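Local coordinates for protein GDNF family receptor alpha-3 (Homo sapiens, PDB 2GH0) that serves as the receptor for artemin, a growth factor for peripheral neurons, whose binding leads to autophosphorylation and activation of the RET receptor, at residues H61-L66 with R137-Y142; E79-T84 with V158-A163; G144-G147 with T151-F154; L191-A194 with M199-H202. All coordinates share one frame; numbering follows the deposited sequence.

Interaction 1 (H61-L66 with R137-Y142); sequences HAQGLL and RCLRAY
Gln63 and Leu139 carry most of this contact, and their CA atoms, 8.1 Å apart, mark the closest approach of the two backbones. The carboxamide end of Gln63 does the touching. Its NE2 rests 3.8 Å from Leu139 CB, at the root of the leucine side chain, while its OE1 lies 3.9 Å from Leu139 CD1, nearer the branch end. The amide thus lies slantwise across the leucine, its nitrogen near the backbone and its oxygen near a methyl, both at van der Waals distance.

The conformations explain this reach. Gln63 CG sits opposite the carbonyl carbon (chi1 -69°), and beyond it the chain is fully extended (chi2 177°), which spans the gap between the helices. Leu139 also has CG opposite its carbonyl carbon. Beside this pair, the backbone N of Arg140 is 4.2 Å from Gln63 NE2, too far for a bond, and no hydrogen bond joins the two segments. Arg140 instead carries its guanidinium away from 61-66 and forms a salt bridge with Glu59, at the start of the same helix as Gln63.

The two segments bury 125 Å² between them, and helix 189-205 packs on the same residues: Lys198 on Gln63, Ala194 and Ile195 on Leu139. Cys138, on the same turn, is tied by a disulfide to Cys122, just after helix 109-121. Disulfide-linked helical bundles are characteristic of the cysteine-rich GDNF/GAS1 domains, and here the contact joins a helix of one to a helix of the other.

Interaction 2 (E79-T84 with V158-A163); sequences ERRRNT and VNTSVA. With NAG (2-acetamido-2-deoxy-beta-D-glucopyranose), chain E.
Arg81 reaches from helix 75-83 to the loop at Asn159 and Thr160, and its guanidinium makes the whole of the close packing. NH2 lies 3.1 Å from Asn159 O, and both NH1 and NH2 are 3.8 Å from Thr160 CG2, so the methyl sits equally far from both nitrogens, approaching the group obliquely. The arginine leaves the helix with CG trans to the backbone N, then bends at chi3 (62°) to turn the guanidinium to the loop. Outside the pair, Cys68 O takes a hydrogen bond from NH1, Phe154 offers a cation-pi partner, and Met199 touches both Arg81 and Thr160.

The loop contains an Asx turn: Asn159 OD1 accepts from Ser161 N at 3.0 Å, with the donor 35° out of the carbonyl plane, just before strand 162-164 of the two-stranded antiparallel sheet.

The other side is loose and carries sugar. Arg81 is buried, whereas Thr160 is exposed, so the loop is the open partner. Asn159 CB points away from the helix, and ND2 is bonded covalently to NAG C1 (1.4 Å) in an N-linked glycan. NAG N2 donates to Ser161 OG at 3.0 Å, a bent bond (136°) that ties the first sugar's acetamido group to the same turn.

Interaction 3 (G144-G147 with T151-F154); sequences GLIG and TPNF
Gly147 and Thr151 supply the polar link of this contact. Gly147 N donates to Thr151 OG1 at 2.8 Å, with an N-H...O angle of 141°, a normal length but a bent angle. Thr151 OG1 is placed for it by chi1 of -70°, which sets the hydroxyl opposite the carbonyl carbon and turns CG2 toward Ile146. The same oxygen also hydrogen-bonds to Thr148 O, between the segments, and Thr148 OG1 in turn hydrogen-bonds to Leu145 O; a small polar network thus knits the turn from within. Gly147 adopts a positive phi (101°), a backbone conformation that glycine takes readily.

The link belongs to a tight connection that carries the chain from helix 135-143 into strand 152-154, the first strand of the small antiparallel hairpin in the GDNF/GAS1 domain. Asn153 pairs there with Ala163 through the backbone.

Apolar contacts make up the rest. Pro152 CD is the shared point: Leu145 CB touches it at 3.8 Å and Ile146 CG1 at 3.8 Å, the isoleucine crossing the proline ring at about a right angle. Further along, the Ile146 and Thr151 CG2 methyls meet at 4.0 Å, again with the side chains nearly perpendicular. Phe185 of helix 175-186 packs on both Leu145 and Pro152, while Ile85 covers Ile146 and Thr151 from the loop after helix 75-83.

Interaction 4 (L191-A194 with M199-H202); sequences LTEA and MRFH
Glu193 OE1 and Arg200 NH2 are the sole close pair here, 3.3 Å apart in a salt bridge. The carboxylate oxygen comes in at the edge of the guanidinium, near its plane, and the two flat groups are turned by only 21° from each other. Their N-H...O angle is 125°, which makes the hydrogen-bond component weak.

The next level is how the two chains find each other. Both lie on helix 189-205, seven residues apart, so the bridge runs along one face over about two turns. Glu193 CB points away from 199-202, and a chain bent at chi2 folds the carboxylate back to it. Arg200 is extended through chi2 and then turns at chi3 (-129°), a value well off the staggered positions, to bring NH2 over.

Further out, the inner face of the helix packs on the protein. Leu191 packs on Cys138 and Tyr142, Ala194 on Leu139 and Gln135, and His202 ND1 donates to Leu67 O with its ring against Phe15. Thr192 OG1 bonds to Asn188 O, nearer the helix start.

With one long, bent bond at a surface where Arg200 is exposed, the interaction is probably mainly electrostatic, and water would be expected to weaken it.

Interactions 1, 2 and 3 lie within 10 to 14 Å of one another, centre to centre, around the middle of the chain; interaction 4 sits further out, 10 Å from interaction 1 and 16 Å from interaction 3. Interactions 1 and 2 alternate along the sequence, each pairing a segment of the first GDNF/GAS1 domain with one of the second, so both bridge the two family domains. Interaction 3 falls between the halves of interaction 2, and both reach the hairpin of strands 152-154 and 162-164. Helix 189-205, which carries interaction 4, packs on the other three. The result is one compact unit beside interaction 2's helix, where another protein chain of the assembly, probably artemin, contacts Arg80 and Thr84.

Interaction 1 (H61-L66 with R137-Y142)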
loop_
_atom_site.group_PDB
_atom_site.type_symbol
_atom_site.label_atom_id
_atom_site.label_comp_id
_atom_site.label_asym_id
_atom_site.label_seq_id
_atom_site.Cartn_x
_atom_site.Cartn_y
_atom_site.Cartn_z
ATOM N N HIS C 61 17.860 -9.148 36.174
ATOM C CA HIS C 61 17.475 -7.965 35.388
ATOM C C HIS C 61 16.617 -6.997 36.181
ATOM O O HIS C 61 16.831 -5.786 36.179
ATOM C CB HIS C 61 16.747 -8.374 34.076
ATOM C CG HIS C 61 17.641 -9.073 33.106
ATOM N ND1 HIS C 61 17.276 -10.218 32.449
ATOM C CD2 HIS C 61 18.902 -8.790 32.699
ATOM C CE1 HIS C 61 18.277 -10.633 31.681
ATOM N NE2 HIS C 61 19.281 -9.785 31.827
ATOM N N ALA C 62 15.656 -7.532 36.882
ATOM C CA ALA C 62 14.790 -6.670 37.702
ATOM C C ALA C 62 15.555 -5.944 38.839
ATOM O O ALA C 62 15.344 -4.728 39.119
ATOM C CB ALA C 62 13.569 -7.564 38.212
ATOM N N GLN C 63 16.496 -6.644 39.491
ATOM C CA GLN C 63 17.323 -6.015 40.564
ATOM C C GLN C 63 18.352 -5.061 40.021
ATOM O O GLN C 63 18.659 -4.068 40.657
ATOM C CB GLN C 63 18.010 -7.162 41.352
ATOM C CG GLN C 63 16.827 -7.891 42.132
ATOM C CD GLN C 63 17.243 -9.086 42.919
ATOM O OE1 GLN C 63 18.429 -9.313 43.119
ATOM N NE2 GLN C 63 16.260 -9.855 43.387
ATOM N N GLY C 64 18.844 -5.311 38.819
ATOM C CA GLY C 64 19.760 -4.363 38.164
ATOM C C GLY C 64 19.026 -3.051 37.859
ATOM O O GLY C 64 19.584 -1.945 38.044
ATOM N N LEU C 65 17.811 -3.193 37.377
ATOM C CA LEU C 65 17.014 -2.042 36.958
ATOM C C LEU C 65 16.779 -1.097 38.180
ATOM O O LEU C 65 16.905 0.151 38.136
ATOM C CB LEU C 65 15.661 -2.563 36.437
ATOM C CG LEU C 65 14.733 -1.428 35.969
ATOM C CD1 LEU C 65 15.325 -0.684 34.762
ATOM C CD2 LEU C 65 13.271 -1.864 35.696
ATOM N N LEU C 66 16.366 -1.701 39.273
ATOM C CA LEU C 66 15.949 -0.885 40.433
ATOM C C LEU C 66 17.024 -0.634 41.459
ATOM O O LEU C 66 17.118 0.513 41.995
ATOM C CB LEU C 66 14.745 -1.591 41.055
ATOM C CG LEU C 66 14.024 -0.784 42.168
ATOM C CD1 LEU C 66 13.606 0.550 41.679
ATOM C CD2 LEU C 66 12.767 -1.603 42.645
ATOM N N ARG C 137 16.796 -13.977 49.023
ATOM C CA ARG C 137 15.363 -14.196 49.341
ATOM C C ARG C 137 14.665 -12.921 49.878
ATOM O O ARG C 137 13.468 -12.646 49.571
ATOM C CB ARG C 137 15.229 -15.334 50.345
ATOM C CG ARG C 137 15.719 -16.690 49.812
ATOM C CD ARG C 137 15.164 -17.774 50.734
ATOM N NE ARG C 137 15.541 -19.146 50.403
ATOM C CZ ARG C 137 14.990 -19.876 49.426
ATOM N NH1 ARG C 137 14.044 -19.365 48.623
ATOM N NH2 ARG C 137 15.400 -21.124 49.230
ATOM N N CYS C 138 15.400 -12.139 50.688
ATOM C CA CYS C 138 14.934 -10.836 51.139
ATOM C C CYS C 138 14.726 -9.855 49.988
ATOM O O CYS C 138 13.689 -9.206 49.940
ATOM C CB CYS C 138 15.863 -10.219 52.216
ATOM S SG CYS C 138 15.471 -8.484 52.586
ATOM N N LEU C 139 15.658 -9.794 49.035
ATOM C CA LEU C 139 15.492 -8.849 47.924
ATOM C C LEU C 139 14.285 -9.192 47.080
ATOM O O LEU C 139 13.524 -8.308 46.669
ATOM C CB LEU C 139 16.750 -8.829 47.036
ATOM C CG LEU C 139 17.926 -8.084 47.732
ATOM C CD1 LEU C 139 19.089 -7.969 46.690
ATOM C CD2 LEU C 139 17.691 -6.673 48.459
ATOM N N ARG C 140 14.086 -10.491 46.867
ATOM C CA ARG C 140 12.965 -10.951 46.017
ATOM C C ARG C 140 11.643 -10.633 46.699
ATOM O O ARG C 140 10.671 -10.251 46.040
ATOM C CB ARG C 140 13.144 -12.443 45.712
ATOM C CG ARG C 140 11.909 -13.144 45.142
ATOM C CD ARG C 140 12.040 -14.644 45.215
ATOM N NE ARG C 140 13.114 -15.188 44.396
ATOM C CZ ARG C 140 14.230 -15.747 44.868
ATOM N NH1 ARG C 140 14.440 -15.880 46.175
ATOM N NH2 ARG C 140 15.135 -16.223 44.016
ATOM N N ALA C 141 11.595 -10.763 48.020
ATOM C CA ALA C 141 10.370 -10.450 48.798
ATOM C C ALA C 141 10.092 -8.940 48.890
ATOM O O ALA C 141 8.946 -8.482 48.817
ATOM C CB ALA C 141 10.492 -11.022 50.200
ATOM N N TYR C 142 11.153 -8.164 49.042
ATOM C CA TYR C 142 11.069 -6.690 48.957
ATOM C C TYR C 142 10.530 -6.240 47.599
ATOM O O TYR C 142 9.528 -5.508 47.543
ATOM C CB TYR C 142 12.446 -6.071 49.209
ATOM C CG TYR C 142 12.444 -4.544 49.071
ATOM C CD1 TYR C 142 11.943 -3.722 50.079
ATOM C CD2 TYR C 142 12.941 -3.938 47.920
ATOM C CE1 TYR C 142 11.954 -2.315 49.942
ATOM C CE2 TYR C 142 12.947 -2.517 47.774
ATOM C CZ TYR C 142 12.417 -1.730 48.799
ATOM O OH TYR C 142 12.400 -0.354 48.537
#

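Interaction 2 (E79-T84 with V158-A163)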
loop_
_atom_site.group_PDB
_atom_site.type_symbol
_atom_site.label_atom_id
_atom_site.label_comp_id
_atom_site.label_asym_id
_atom_site.label_seq_id
_atom_site.Cartn_x
_atom_site.Cartn_y
_atom_site.Cartn_z
ATOM N N GLU C 79 17.815 10.418 40.881
ATOM C CA GLU C 79 16.469 10.782 40.446
ATOM C C GLU C 79 15.943 9.714 39.488
ATOM O O GLU C 79 14.795 9.324 39.571
ATOM C CB GLU C 79 16.426 12.150 39.745
ATOM C CG GLU C 79 15.051 12.607 39.330
ATOM C CD GLU C 79 15.032 14.009 38.673
ATOM O OE1 GLU C 79 16.114 14.635 38.545
ATOM O OE2 GLU C 79 13.932 14.471 38.282
ATOM N N ARG C 80 16.774 9.259 38.566
ATOM C CA ARG C 80 16.358 8.124 37.704
ATOM C C ARG C 80 15.956 6.927 38.560
ATOM O O ARG C 80 14.858 6.391 38.412
ATOM C CB ARG C 80 17.482 7.724 36.756
ATOM C CG ARG C 80 17.196 6.402 36.090
ATOM C CD ARG C 80 18.197 6.094 35.023
ATOM N NE ARG C 80 17.400 5.248 34.186
ATOM C CZ ARG C 80 16.835 5.597 33.046
ATOM N NH1 ARG C 80 17.079 6.762 32.428
ATOM N NH2 ARG C 80 16.099 4.689 32.488
ATOM N N ARG C 81 16.819 6.556 39.499
ATOM C CA ARG C 81 16.522 5.390 40.364
ATOM C C ARG C 81 15.244 5.564 41.131
ATOM O O ARG C 81 14.418 4.632 41.199
ATOM C CB ARG C 81 17.617 5.172 41.411
ATOM C CG ARG C 81 17.469 3.908 42.201
ATOM C CD ARG C 81 18.767 3.673 42.993
ATOM N NE ARG C 81 18.976 4.788 43.930
ATOM C CZ ARG C 81 20.135 5.026 44.517
ATOM N NH1 ARG C 81 21.216 4.240 44.255
ATOM N NH2 ARG C 81 20.238 6.035 45.366
ATOM N N ARG C 82 15.036 6.759 41.703
ATOM C CA ARG C 82 13.804 7.043 42.493
ATOM C C ARG C 82 12.509 7.044 41.649
ATOM O O ARG C 82 11.378 6.831 42.158
ATOM C CB ARG C 82 13.998 8.430 43.191
ATOM C CG ARG C 82 13.045 8.717 44.302
ATOM C CD ARG C 82 13.342 10.118 44.890
ATOM N NE ARG C 82 13.174 11.222 43.971
ATOM C CZ ARG C 82 11.978 11.690 43.615
ATOM N NH1 ARG C 82 10.874 11.130 44.117
ATOM N NH2 ARG C 82 11.865 12.702 42.757
ATOM N N ASN C 83 12.642 7.339 40.359
ATOM C CA ASN C 83 11.453 7.345 39.472
ATOM C C ASN C 83 11.252 6.164 38.566
ATOM O O ASN C 83 10.291 6.151 37.767
ATOM C CB ASN C 83 11.442 8.629 38.659
ATOM C CG ASN C 83 11.151 9.841 39.557
ATOM O OD1 ASN C 83 10.002 10.062 39.914
ATOM N ND2 ASN C 83 12.196 10.545 40.013
ATOM N N THR C 84 12.141 5.189 38.714
ATOM C CA THR C 84 12.100 3.977 37.924
ATOM C C THR C 84 10.768 3.241 37.976
ATOM O O THR C 84 10.321 2.756 36.924
ATOM C CB THR C 84 13.332 3.082 38.192
ATOM O OG1 THR C 84 14.474 3.750 37.670
ATOM C CG2 THR C 84 13.196 1.710 37.534
ATOM N N VAL C 158 19.853 11.535 46.739
ATOM C CA VAL C 158 21.232 11.636 47.258
ATOM C C VAL C 158 21.639 10.541 48.275
ATOM O O VAL C 158 22.726 10.637 48.846
ATOM C CB VAL C 158 21.532 12.989 47.945
ATOM C CG1 VAL C 158 21.400 14.115 47.003
ATOM C CG2 VAL C 158 20.641 13.188 49.184
ATOM N N ASN C 159 20.769 9.563 48.547
ATOM C CA ASN C 159 21.145 8.430 49.370
ATOM C C ASN C 159 20.287 7.248 48.995
ATOM O O ASN C 159 19.448 7.391 48.089
ATOM C CB ASN C 159 21.049 8.754 50.879
ATOM C CG ASN C 159 19.627 8.966 51.351
ATOM O OD1 ASN C 159 18.727 8.236 50.975
ATOM N ND2 ASN C 159 19.425 10.016 52.173
ATOM N N THR C 160 20.478 6.087 49.654
ATOM C CA THR C 160 19.811 4.845 49.192
ATOM C C THR C 160 18.672 4.403 50.100
ATOM O O THR C 160 18.305 3.217 50.067
ATOM C CB THR C 160 20.814 3.634 49.120
ATOM O OG1 THR C 160 21.591 3.584 50.311
ATOM C CG2 THR C 160 21.813 3.878 48.036
ATOM N N SER C 161 18.219 5.297 50.993
ATOM C CA SER C 161 17.135 4.998 51.938
ATOM C C SER C 161 15.845 4.685 51.192
ATOM O O SER C 161 15.588 5.292 50.168
ATOM C CB SER C 161 16.851 6.122 52.982
ATOM O OG SER C 161 18.040 6.342 53.693
ATOM N N VAL C 162 15.059 3.741 51.726
ATOM C CA VAL C 162 13.771 3.351 51.110
ATOM C C VAL C 162 12.673 3.467 52.196
ATOM O O VAL C 162 13.003 3.501 53.400
ATOM C CB VAL C 162 13.809 1.906 50.528
ATOM C CG1 VAL C 162 14.773 1.870 49.384
ATOM C CG2 VAL C 162 14.123 0.843 51.630
ATOM N N ALA C 163 11.406 3.555 51.765
ATOM C CA ALA C 163 10.289 3.696 52.720
ATOM C C ALA C 163 8.987 3.373 52.012
ATOM O O ALA C 163 8.884 3.423 50.798
ATOM C CB ALA C 163 10.199 5.115 53.263
HETATM C C1 NAG E . 18.108 10.264 52.706
HETATM C C2 NAG E . 18.255 10.368 54.252
HETATM C C3 NAG E . 16.958 10.863 54.855
HETATM C C4 NAG E . 16.422 12.140 54.225
HETATM C C5 NAG E . 16.426 11.883 52.721
HETATM C C6 NAG E . 15.970 12.989 51.761
HETATM C C7 NAG E . 19.590 8.792 55.635
HETATM C C8 NAG E . 19.533 7.438 56.277
HETATM N N2 NAG E . 18.537 9.038 54.845
HETATM O O3 NAG E . 17.180 10.978 56.221
HETATM O O4 NAG E . 15.073 12.108 54.642
HETATM O O5 NAG E . 17.735 11.576 52.307
HETATM O O6 NAG E . 16.657 14.072 52.213
HETATM O O7 NAG E . 20.482 9.614 55.892
#

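Interaction 3 (G144-G147 with T151-F154)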
loop_
_atom_site.group_PDB
_atom_site.type_symbol
_atom_site.label_atom_id
_atom_site.label_comp_id
_atom_site.label_asym_id
_atom_site.label_seq_id
_atom_site.Cartn_x
_atom_site.Cartn_y
_atom_site.Cartn_z
ATOM N N GLY C 144 8.902 -7.961 45.459
ATOM C CA GLY C 144 7.527 -8.517 45.433
ATOM C C GLY C 144 6.427 -7.650 46.053
ATOM O O GLY C 144 5.235 -7.937 45.881
ATOM N N LEU C 145 6.793 -6.547 46.711
ATOM C CA LEU C 145 5.761 -5.620 47.250
ATOM C C LEU C 145 5.450 -4.475 46.259
ATOM O O LEU C 145 4.427 -3.809 46.398
ATOM C CB LEU C 145 6.170 -5.074 48.658
ATOM C CG LEU C 145 5.946 -6.085 49.798
ATOM C CD1 LEU C 145 6.713 -5.600 51.012
ATOM C CD2 LEU C 145 4.490 -6.218 50.116
ATOM N N ILE C 146 6.256 -4.349 45.197
ATOM C CA ILE C 146 6.109 -3.250 44.252
ATOM C C ILE C 146 4.936 -3.498 43.322
ATOM O O ILE C 146 4.843 -4.564 42.697
ATOM C CB ILE C 146 7.422 -2.981 43.514
ATOM C CG1 ILE C 146 8.434 -2.540 44.502
ATOM C CG2 ILE C 146 7.311 -1.762 42.592
ATOM C CD1 ILE C 146 9.769 -2.468 43.982
ATOM N N GLY C 147 3.969 -2.566 43.330
ATOM C CA GLY C 147 2.674 -2.805 42.671
ATOM C C GLY C 147 1.540 -3.198 43.643
ATOM O O GLY C 147 0.369 -3.333 43.218
ATOM N N THR C 151 3.649 -0.467 48.413
ATOM C CA THR C 151 4.805 -0.356 47.476
ATOM C C THR C 151 5.885 0.467 48.131
ATOM O O THR C 151 5.613 1.630 48.518
ATOM C CB THR C 151 4.370 0.285 46.090
ATOM O OG1 THR C 151 3.567 -0.666 45.403
ATOM C CG2 THR C 151 5.579 0.673 45.211
ATOM N N PRO C 152 7.091 -0.110 48.305
ATOM C CA PRO C 152 8.222 0.645 48.827
ATOM C C PRO C 152 9.008 1.397 47.734
ATOM O O PRO C 152 8.954 1.016 46.504
ATOM C CB PRO C 152 9.106 -0.469 49.417
ATOM C CG PRO C 152 8.918 -1.624 48.547
ATOM C CD PRO C 152 7.480 -1.520 48.033
ATOM N N ASN C 153 9.756 2.435 48.108
ATOM C CA ASN C 153 10.577 3.075 47.054
ATOM C C ASN C 153 11.693 3.907 47.676
ATOM O O ASN C 153 11.612 4.256 48.835
ATOM C CB ASN C 153 9.702 4.026 46.203
ATOM C CG ASN C 153 10.420 4.504 44.908
ATOM O OD1 ASN C 153 11.186 3.742 44.309
ATOM N ND2 ASN C 153 10.176 5.792 44.503
ATOM N N PHE C 154 12.707 4.254 46.890
ATOM C CA PHE C 154 13.767 5.161 47.364
ATOM C C PHE C 154 13.150 6.522 47.711
ATOM O O PHE C 154 12.292 7.021 47.013
ATOM C CB PHE C 154 14.853 5.348 46.291
ATOM C CG PHE C 154 15.574 4.052 46.009
ATOM C CD1 PHE C 154 15.175 3.227 44.975
ATOM C CD2 PHE C 154 16.577 3.624 46.883
ATOM C CE1 PHE C 154 15.806 2.008 44.759
ATOM C CE2 PHE C 154 17.221 2.415 46.696
ATOM C CZ PHE C 154 16.867 1.606 45.591
#

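Interaction 4 (L191-A194 with M199-H202)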
loop_
_atom_site.group_PDB
_atom_site.type_symbol
_atom_site.label_atom_id
_atom_site.label_comp_id
_atom_site.label_asym_id
_atom_site.label_seq_id
_atom_site.Cartn_x
_atom_site.Cartn_y
_atom_site.Cartn_z
ATOM N N LEU C 191 17.671 -5.544 55.356
ATOM C CA LEU C 191 17.292 -5.008 54.070
ATOM C C LEU C 191 18.358 -4.048 53.546
ATOM O O LEU C 191 18.747 -4.072 52.379
ATOM C CB LEU C 191 15.913 -4.325 54.170
ATOM C CG LEU C 191 15.489 -3.599 52.862
ATOM C CD1 LEU C 191 15.271 -4.680 51.834
ATOM C CD2 LEU C 191 14.142 -2.933 53.080
ATOM N N THR C 192 18.859 -3.188 54.439
ATOM C CA THR C 192 19.913 -2.271 54.051
ATOM C C THR C 192 21.170 -2.951 53.566
ATOM O O THR C 192 21.747 -2.536 52.561
ATOM C CB THR C 192 20.253 -1.369 55.242
ATOM O OG1 THR C 192 19.057 -0.639 55.541
ATOM C CG2 THR C 192 21.347 -0.394 54.861
ATOM N N GLU C 193 21.602 -3.996 54.263
ATOM C CA GLU C 193 22.789 -4.695 53.884
ATOM C C GLU C 193 22.596 -5.490 52.584
ATOM O O GLU C 193 23.506 -5.540 51.762
ATOM C CB GLU C 193 23.273 -5.599 55.007
ATOM C CG GLU C 193 23.971 -4.784 56.131
ATOM C CD GLU C 193 24.916 -3.635 55.549
ATOM O OE1 GLU C 193 25.894 -3.932 54.787
ATOM O OE2 GLU C 193 24.609 -2.436 55.765
ATOM N N ALA C 194 21.445 -6.105 52.410
ATOM C CA ALA C 194 21.124 -6.851 51.200
ATOM C C ALA C 194 21.148 -5.928 49.985
ATOM O O ALA C 194 21.722 -6.246 48.919
ATOM C CB ALA C 194 19.711 -7.501 51.356
ATOM N N MET C 199 24.014 -3.524 45.291
ATOM C CA MET C 199 24.574 -2.347 44.596
ATOM C C MET C 199 26.073 -2.390 44.328
ATOM O O MET C 199 26.543 -1.945 43.248
ATOM C CB MET C 199 24.153 -1.040 45.342
ATOM C CG MET C 199 22.633 -0.732 45.106
ATOM S SD MET C 199 22.362 0.863 45.894
ATOM C CE MET C 199 20.586 1.015 45.655
ATOM N N ARG C 200 26.873 -2.826 45.311
ATOM C CA ARG C 200 28.310 -3.038 45.094
ATOM C C ARG C 200 28.550 -4.005 43.943
ATOM O O ARG C 200 29.379 -3.773 43.058
ATOM C CB ARG C 200 29.027 -3.550 46.365
ATOM C CG ARG C 200 29.205 -2.565 47.641
ATOM C CD ARG C 200 29.678 -3.508 48.965
ATOM N NE ARG C 200 28.769 -3.176 50.115
ATOM C CZ ARG C 200 28.318 -4.063 50.969
ATOM N NH1 ARG C 200 28.621 -5.310 50.810
ATOM N NH2 ARG C 200 27.523 -3.718 51.977
ATOM N N PHE C 201 27.773 -5.086 43.927
ATOM C CA PHE C 201 27.948 -6.075 42.838
ATOM C C PHE C 201 27.689 -5.405 41.504
ATOM O O PHE C 201 28.433 -5.572 40.560
ATOM C CB PHE C 201 26.974 -7.256 42.999
ATOM C CG PHE C 201 26.853 -8.093 41.752
ATOM C CD1 PHE C 201 27.961 -8.786 41.251
ATOM C CD2 PHE C 201 25.607 -8.160 41.069
ATOM C CE1 PHE C 201 27.848 -9.542 40.044
ATOM C CE2 PHE C 201 25.476 -8.911 39.934
ATOM C CZ PHE C 201 26.588 -9.588 39.413
ATOM N N HIS C 202 26.604 -4.634 41.438
ATOM C CA HIS C 202 26.326 -3.851 40.217
ATOM C C HIS C 202 27.445 -2.896 39.750
ATOM O O HIS C 202 27.774 -2.857 38.543
ATOM C CB HIS C 202 24.975 -3.110 40.395
ATOM C CG HIS C 202 23.823 -4.054 40.391
ATOM N ND1 HIS C 202 22.635 -3.775 40.992
ATOM C CD2 HIS C 202 23.699 -5.304 39.864
ATOM C CE1 HIS C 202 21.796 -4.792 40.838
ATOM N NE2 HIS C 202 22.423 -5.740 40.168
#